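Local coordinates for Peptide/nickel transport system substrate-binding protein (Listeria monocytogenes serotype 1/2a, PDB 5KZT) that binds peptides outside the membrane and probably hands them to an ABC-type importer for uptake, at residues Leu39-Asp53 against Leu510-Lys522. Sequence-based numbering, arbitrary orientation.
Sequences LNVVNQTNEGLYALD and LQKNPFGPDYTYK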
loop_
_atom_site.group_PDB
_atom_site.type_symbol
_atom_site.label_atom_id
_atom_site.label_comp_id
_atom_site.label_asym_id
_atom_site.label_seq_id
_atom_site.Cartn_x
_atom_site.Cartn_y
_atom_site.Cartn_z
ATOM N N LEU A 39 6.137 -4.706 0.857
ATOM C CA LEU A 39 5.499 -5.420 -0.270
ATOM C C LEU A 39 6.351 -5.346 -1.522
ATOM O O LEU A 39 6.372 -6.284 -2.322
ATOM C CB LEU A 39 4.101 -4.883 -0.555
ATOM C CG LEU A 39 3.108 -5.271 0.551
ATOM C CD1 LEU A 39 1.857 -4.440 0.403
ATOM C CD2 LEU A 39 2.752 -6.738 0.553
ATOM N N ASN A 40 7.065 -4.245 -1.681
ATOM C CA ASN A 40 8.024 -4.118 -2.793
ATOM C C ASN A 40 9.201 -5.082 -2.620
ATOM O O ASN A 40 9.598 -5.711 -3.585
ATOM C CB ASN A 40 8.525 -2.691 -2.909
ATOM C CG ASN A 40 9.347 -2.463 -4.168
ATOM O OD1 ASN A 40 8.849 -2.612 -5.287
ATOM N ND2 ASN A 40 10.617 -2.129 -3.986
ATOM N N VAL A 41 9.713 -5.236 -1.398
ATOM C CA VAL A 41 10.785 -6.233 -1.129
ATOM C C VAL A 41 10.342 -7.655 -1.501
ATOM O O VAL A 41 10.988 -8.319 -2.321
ATOM C CB VAL A 41 11.265 -6.202 0.346
ATOM C CG1 VAL A 41 12.216 -7.360 0.664
ATOM C CG2 VAL A 41 11.961 -4.887 0.647
ATOM N N VAL A 42 9.239 -8.119 -0.920
ATOM C CA VAL A 42 8.795 -9.481 -1.190
ATOM C C VAL A 42 8.401 -9.702 -2.660
ATOM O O VAL A 42 8.478 -10.836 -3.158
ATOM C CB VAL A 42 7.678 -9.988 -0.243
ATOM C CG1 VAL A 42 8.143 -9.943 1.197
ATOM C CG2 VAL A 42 6.388 -9.232 -0.434
ATOM N N ASN A 43 8.003 -8.647 -3.374
ATOM C CA ASN A 43 7.758 -8.796 -4.815
ATOM C C ASN A 43 8.992 -9.164 -5.655
ATOM O O ASN A 43 8.856 -9.749 -6.736
ATOM C CB ASN A 43 7.119 -7.557 -5.414
ATOM C CG ASN A 43 6.474 -7.844 -6.752
ATOM O OD1 ASN A 43 5.670 -8.775 -6.871
ATOM N ND2 ASN A 43 6.833 -7.077 -7.779
ATOM N N GLN A 44 10.181 -8.830 -5.170
ATOM C CA GLN A 44 11.422 -9.183 -5.870
ATOM C C GLN A 44 11.919 -10.584 -5.518
ATOM O O GLN A 44 12.604 -11.231 -6.324
ATOM C CB GLN A 44 12.537 -8.195 -5.544
ATOM C CG GLN A 44 12.127 -6.733 -5.474
ATOM C CD GLN A 44 11.304 -6.256 -6.659
ATOM O OE1 GLN A 44 11.544 -6.640 -7.802
ATOM N NE2 GLN A 44 10.351 -5.383 -6.393
ATOM N N THR A 45 11.618 -11.004 -4.289
ATOM C CA THR A 45 12.199 -12.208 -3.690
ATOM C C THR A 45 11.261 -13.407 -3.722
ATOM O O THR A 45 11.681 -14.541 -3.504
ATOM C CB THR A 45 12.640 -11.928 -2.241
ATOM O OG1 THR A 45 11.523 -11.594 -1.436
ATOM C CG2 THR A 45 13.586 -10.762 -2.182
ATOM N N ASN A 46 9.987 -13.158 -4.003
ATOM C CA ASN A 46 8.999 -14.220 -4.014
ATOM C C ASN A 46 8.013 -13.985 -5.131
ATOM O O ASN A 46 7.973 -12.904 -5.720
ATOM C CB ASN A 46 8.308 -14.264 -2.669
ATOM C CG ASN A 46 9.248 -14.695 -1.563
ATOM O OD1 ASN A 46 9.874 -13.866 -0.907
ATOM N ND2 ASN A 46 9.404 -15.994 -1.398
ATOM N N GLU A 47 7.224 -15.009 -5.428
ATOM C CA GLU A 47 6.366 -14.964 -6.585
ATOM C C GLU A 47 5.151 -15.866 -6.390
ATOM O O GLU A 47 5.259 -16.950 -5.834
ATOM C CB GLU A 47 7.171 -15.385 -7.822
ATOM C CG GLU A 47 6.434 -15.296 -9.160
ATOM C CD GLU A 47 7.303 -15.765 -10.307
ATOM O OE1 GLU A 47 8.039 -14.925 -10.888
ATOM O OE2 GLU A 47 7.278 -16.974 -10.609
ATOM N N GLY A 48 3.994 -15.386 -6.851
ATOM C CA GLY A 48 2.743 -16.156 -6.778
ATOM C C GLY A 48 2.357 -16.770 -8.108
ATOM O O GLY A 48 3.220 -16.992 -8.984
ATOM N N LEU A 49 1.059 -17.029 -8.260
ATOM C CA LEU A 49 0.512 -17.657 -9.463
ATOM C C LEU A 49 0.615 -16.751 -10.684
ATOM O O LEU A 49 0.814 -17.243 -11.778
ATOM C CB LEU A 49 -0.935 -18.076 -9.272
ATOM C CG LEU A 49 -1.177 -19.116 -8.190
ATOM C CD1 LEU A 49 -2.669 -19.211 -7.923
ATOM C CD2 LEU A 49 -0.601 -20.470 -8.578
ATOM N N TYR A 50 0.472 -15.440 -10.465
ATOM C CA TYR A 50 0.532 -14.436 -11.519
ATOM C C TYR A 50 1.493 -13.352 -11.073
ATOM O O TYR A 50 1.780 -13.235 -9.897
ATOM C CB TYR A 50 -0.844 -13.819 -11.758
ATOM C CG TYR A 50 -1.789 -14.668 -12.594
ATOM C CD1 TYR A 50 -2.359 -15.829 -12.085
ATOM C CD2 TYR A 50 -2.114 -14.305 -13.908
ATOM C CE1 TYR A 50 -3.218 -16.608 -12.856
ATOM C CE2 TYR A 50 -2.959 -15.074 -14.672
ATOM C CZ TYR A 50 -3.510 -16.215 -14.137
ATOM O OH TYR A 50 -4.332 -16.964 -14.934
ATOM N N ALA A 51 1.979 -12.576 -12.024
ATOM C CA ALA A 51 2.736 -11.382 -11.747
ATOM C C ALA A 51 2.447 -10.375 -12.868
ATOM O O ALA A 51 2.283 -10.778 -14.026
ATOM C CB ALA A 51 4.217 -11.728 -11.660
ATOM N N LEU A 52 2.367 -9.082 -12.533
ATOM C CA LEU A 52 2.114 -8.026 -13.532
ATOM C C LEU A 52 3.211 -7.991 -14.582
ATOM O O LEU A 52 4.386 -8.004 -14.246
ATOM C CB LEU A 52 1.986 -6.641 -12.866
ATOM C CG LEU A 52 0.556 -6.280 -12.425
ATOM C CD1 LEU A 52 -0.146 -7.431 -11.743
ATOM C CD2 LEU A 52 0.515 -5.014 -11.577
ATOM N N ASP A 53 2.797 -7.971 -15.848
ATOM C CA ASP A 53 3.696 -7.874 -16.982
ATOM C C ASP A 53 4.014 -6.409 -17.325
ATOM O O ASP A 53 3.572 -5.479 -16.641
ATOM C CB ASP A 53 3.131 -8.646 -18.197
ATOM C CG ASP A 53 1.921 -7.966 -18.851
ATOM O OD1 ASP A 53 1.627 -6.788 -18.558
ATOM O OD2 ASP A 53 1.263 -8.630 -19.678
ATOM N N LEU A 510 12.929 -0.518 -16.159
ATOM C CA LEU A 510 12.516 -0.403 -14.753
ATOM C C LEU A 510 11.000 -0.473 -14.724
ATOM O O LEU A 510 10.330 0.488 -15.077
ATOM C CB LEU A 510 13.018 0.899 -14.140
ATOM C CG LEU A 510 12.688 1.139 -12.660
ATOM C CD1 LEU A 510 13.364 0.081 -11.806
ATOM C CD2 LEU A 510 13.093 2.543 -12.216
ATOM N N GLN A 511 10.443 -1.609 -14.340
ATOM C CA GLN A 511 8.992 -1.758 -14.412
ATOM C C GLN A 511 8.323 -1.139 -13.203
ATOM O O GLN A 511 8.516 -1.614 -12.089
ATOM C CB GLN A 511 8.606 -3.227 -14.516
ATOM C CG GLN A 511 7.119 -3.465 -14.523
ATOM C CD GLN A 511 6.786 -4.879 -14.928
ATOM O OE1 GLN A 511 7.276 -5.362 -15.959
ATOM N NE2 GLN A 511 5.983 -5.559 -14.127
ATOM N N LYS A 512 7.536 -0.084 -13.440
ATOM C CA LYS A 512 6.680 0.504 -12.424
ATOM C C LYS A 512 5.307 -0.128 -12.571
ATOM O O LYS A 512 4.649 0.034 -13.585
ATOM C CB LYS A 512 6.589 2.032 -12.582
ATOM C CG LYS A 512 5.667 2.744 -11.584
ATOM C CD LYS A 512 6.261 2.769 -10.181
ATOM C CE LYS A 512 5.241 3.164 -9.130
ATOM N NZ LYS A 512 4.279 2.074 -8.827
ATOM N N ASN A 513 4.870 -0.836 -11.544
ATOM C CA ASN A 513 3.547 -1.439 -11.570
ATOM C C ASN A 513 2.459 -0.429 -11.256
ATOM O O ASN A 513 2.632 0.393 -10.356
ATOM C CB ASN A 513 3.530 -2.605 -10.603
ATOM C CG ASN A 513 4.547 -3.674 -10.993
ATOM O OD1 ASN A 513 4.601 -4.060 -12.156
ATOM N ND2 ASN A 513 5.355 -4.132 -10.050
ATOM N N PRO A 514 1.325 -0.474 -12.000
ATOM C CA PRO A 514 0.251 0.485 -11.751
ATOM C C PRO A 514 -0.559 0.213 -10.485
ATOM O O PRO A 514 -1.322 1.064 -10.076
ATOM C CB PRO A 514 -0.636 0.354 -12.982
ATOM C CG PRO A 514 -0.427 -1.040 -13.452
ATOM C CD PRO A 514 1.014 -1.366 -13.136
ATOM N N PHE A 515 -0.423 -0.976 -9.906
ATOM C CA PHE A 515 -1.063 -1.305 -8.628
ATOM C C PHE A 515 -0.303 -2.492 -8.072
ATOM O O PHE A 515 0.581 -3.049 -8.742
ATOM C CB PHE A 515 -2.562 -1.614 -8.804
ATOM C CG PHE A 515 -2.862 -2.640 -9.869
ATOM C CD1 PHE A 515 -2.738 -4.003 -9.600
ATOM C CD2 PHE A 515 -3.284 -2.245 -11.137
ATOM C CE1 PHE A 515 -3.004 -4.955 -10.572
ATOM C CE2 PHE A 515 -3.568 -3.182 -12.123
ATOM C CZ PHE A 515 -3.422 -4.546 -11.845
ATOM N N GLY A 516 -0.602 -2.869 -6.848
ATOM C CA GLY A 516 0.201 -3.879 -6.168
ATOM C C GLY A 516 1.599 -3.377 -5.813
ATOM O O GLY A 516 1.857 -2.168 -5.865
ATOM N N PRO A 517 2.522 -4.296 -5.441
ATOM C CA PRO A 517 3.910 -3.899 -5.159
ATOM C C PRO A 517 4.476 -2.954 -6.226
ATOM O O PRO A 517 4.262 -3.176 -7.418
ATOM C CB PRO A 517 4.664 -5.227 -5.171
ATOM C CG PRO A 517 3.640 -6.243 -4.745
ATOM C CD PRO A 517 2.310 -5.747 -5.254
ATOM N N ASP A 518 5.182 -1.917 -5.795
ATOM C CA ASP A 518 5.475 -0.768 -6.662
ATOM C C ASP A 518 6.333 -1.060 -7.911
ATOM O O ASP A 518 6.050 -0.535 -8.991
ATOM C CB ASP A 518 6.107 0.349 -5.844
ATOM C CG ASP A 518 5.078 1.104 -4.988
ATOM O OD1 ASP A 518 4.137 0.488 -4.431
ATOM O OD2 ASP A 518 5.214 2.331 -4.854
ATOM N N TYR A 519 7.357 -1.883 -7.750
ATOM C CA TYR A 519 8.301 -2.171 -8.831
ATOM C C TYR A 519 8.516 -3.654 -9.032
ATOM O O TYR A 519 8.291 -4.463 -8.123
ATOM C CB TYR A 519 9.647 -1.487 -8.570
ATOM C CG TYR A 519 9.561 0.011 -8.626
ATOM C CD1 TYR A 519 9.241 0.759 -7.493
ATOM C CD2 TYR A 519 9.781 0.698 -9.828
ATOM C CE1 TYR A 519 9.162 2.150 -7.549
ATOM C CE2 TYR A 519 9.671 2.086 -9.894
ATOM C CZ TYR A 519 9.366 2.803 -8.758
ATOM O OH TYR A 519 9.290 4.193 -8.826
ATOM N N THR A 520 8.928 -4.002 -10.246
ATOM C CA THR A 520 9.416 -5.343 -10.548
ATOM C C THR A 520 10.759 -5.154 -11.233
ATOM O O THR A 520 10.816 -4.640 -12.358
ATOM C CB THR A 520 8.449 -6.115 -11.446
ATOM O OG1 THR A 520 7.177 -6.230 -10.784
ATOM C CG2 THR A 520 9.005 -7.523 -11.755
ATOM N N TYR A 521 11.833 -5.539 -10.540
ATOM C CA TYR A 521 13.188 -5.380 -11.055
ATOM C C TYR A 521 13.653 -6.550 -11.915
ATOM O O TYR A 521 14.774 -6.494 -12.444
ATOM C CB TYR A 521 14.194 -5.210 -9.914
ATOM C CG TYR A 521 13.856 -4.123 -8.930
ATOM C CD1 TYR A 521 13.435 -2.848 -9.360
ATOM C CD2 TYR A 521 13.974 -4.344 -7.579
ATOM C CE1 TYR A 521 13.130 -1.843 -8.447
ATOM C CE2 TYR A 521 13.679 -3.342 -6.654
ATOM C CZ TYR A 521 13.253 -2.099 -7.088
ATOM O OH TYR A 521 12.943 -1.140 -6.141
ATOM N N LYS A 522 12.815 -7.583 -12.042
ATOM C CA LYS A 522 13.161 -8.856 -12.686
ATOM C C LYS A 522 13.951 -8.677 -13.977
ATOM O O LYS A 522 14.984 -9.303 -14.112
ATOM C CB LYS A 522 11.898 -9.677 -12.960
ATOM C CG LYS A 522 12.113 -11.024 -13.617
ATOM C CD LYS A 522 10.785 -11.718 -13.882
ATOM C CE LYS A 522 10.988 -12.896 -14.815
ATOM N NZ LYS A 522 9.753 -13.704 -14.973
HETATM O O HOH W 1 7.430 -13.719 -13.455
HETATM O O HOH W 2 5.533 -8.115 -11.737
HETATM O O HOH W 3 3.315 -3.660 -14.591
#
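With CG anti to the backbone N in both Asn40 (chi1 -171°) and Asn43, and the Gln44 chain bent at chi2 (-49°), three amides on one helix turn reach the backbone of Tyr519 and Tyr521, an example of side-chain amides bonding main-chain N-H and C=O groups much as a neighbouring strand would. Gln44 uses both ends of its amide: OE1 takes the nearly straight bond from Tyr521 N (3.0 Å), while NE2 gives to Tyr519 O (2.8 Å) and also to Asn40 O within its own helix, which fixes the amide's rotation with NE2 over one face of the Tyr521 ring, the two planes 32° apart. Asn43 ND2 reaches the same Tyr519 O (3.0 Å) from the opposite face of that carbonyl, and Asn40 OD1 accepts from Tyr519 N (3.0 Å). Strands 511-512 and 519-520 form a two-stranded antiparallel hairpin, here docked on helix 36-45 of a bilobal periplasmic-binding-protein-type fold; Leu39 of that helix also packs against the bound peptide. At the hairpin's loop, Pro517 CB presses on Asn43 CB at 3.4 Å. Asn513 ND2, bonded to Thr520 OG1 and Pro517 O, braces the loop from within. In strand 50-52, Leu52 CD2 sits over one face of the Phe515 ring in a CH-pi contact, 4.0 Å from its centroid, and Gln511 NE2 donates to Leu52 O (2.9 Å) from above the carbonyl plane. A water links Leu52 O to Thr520 OG1, and another joins Glu47 OE1 to Lys522 NZ, whose salt-bridge partner is Asp216.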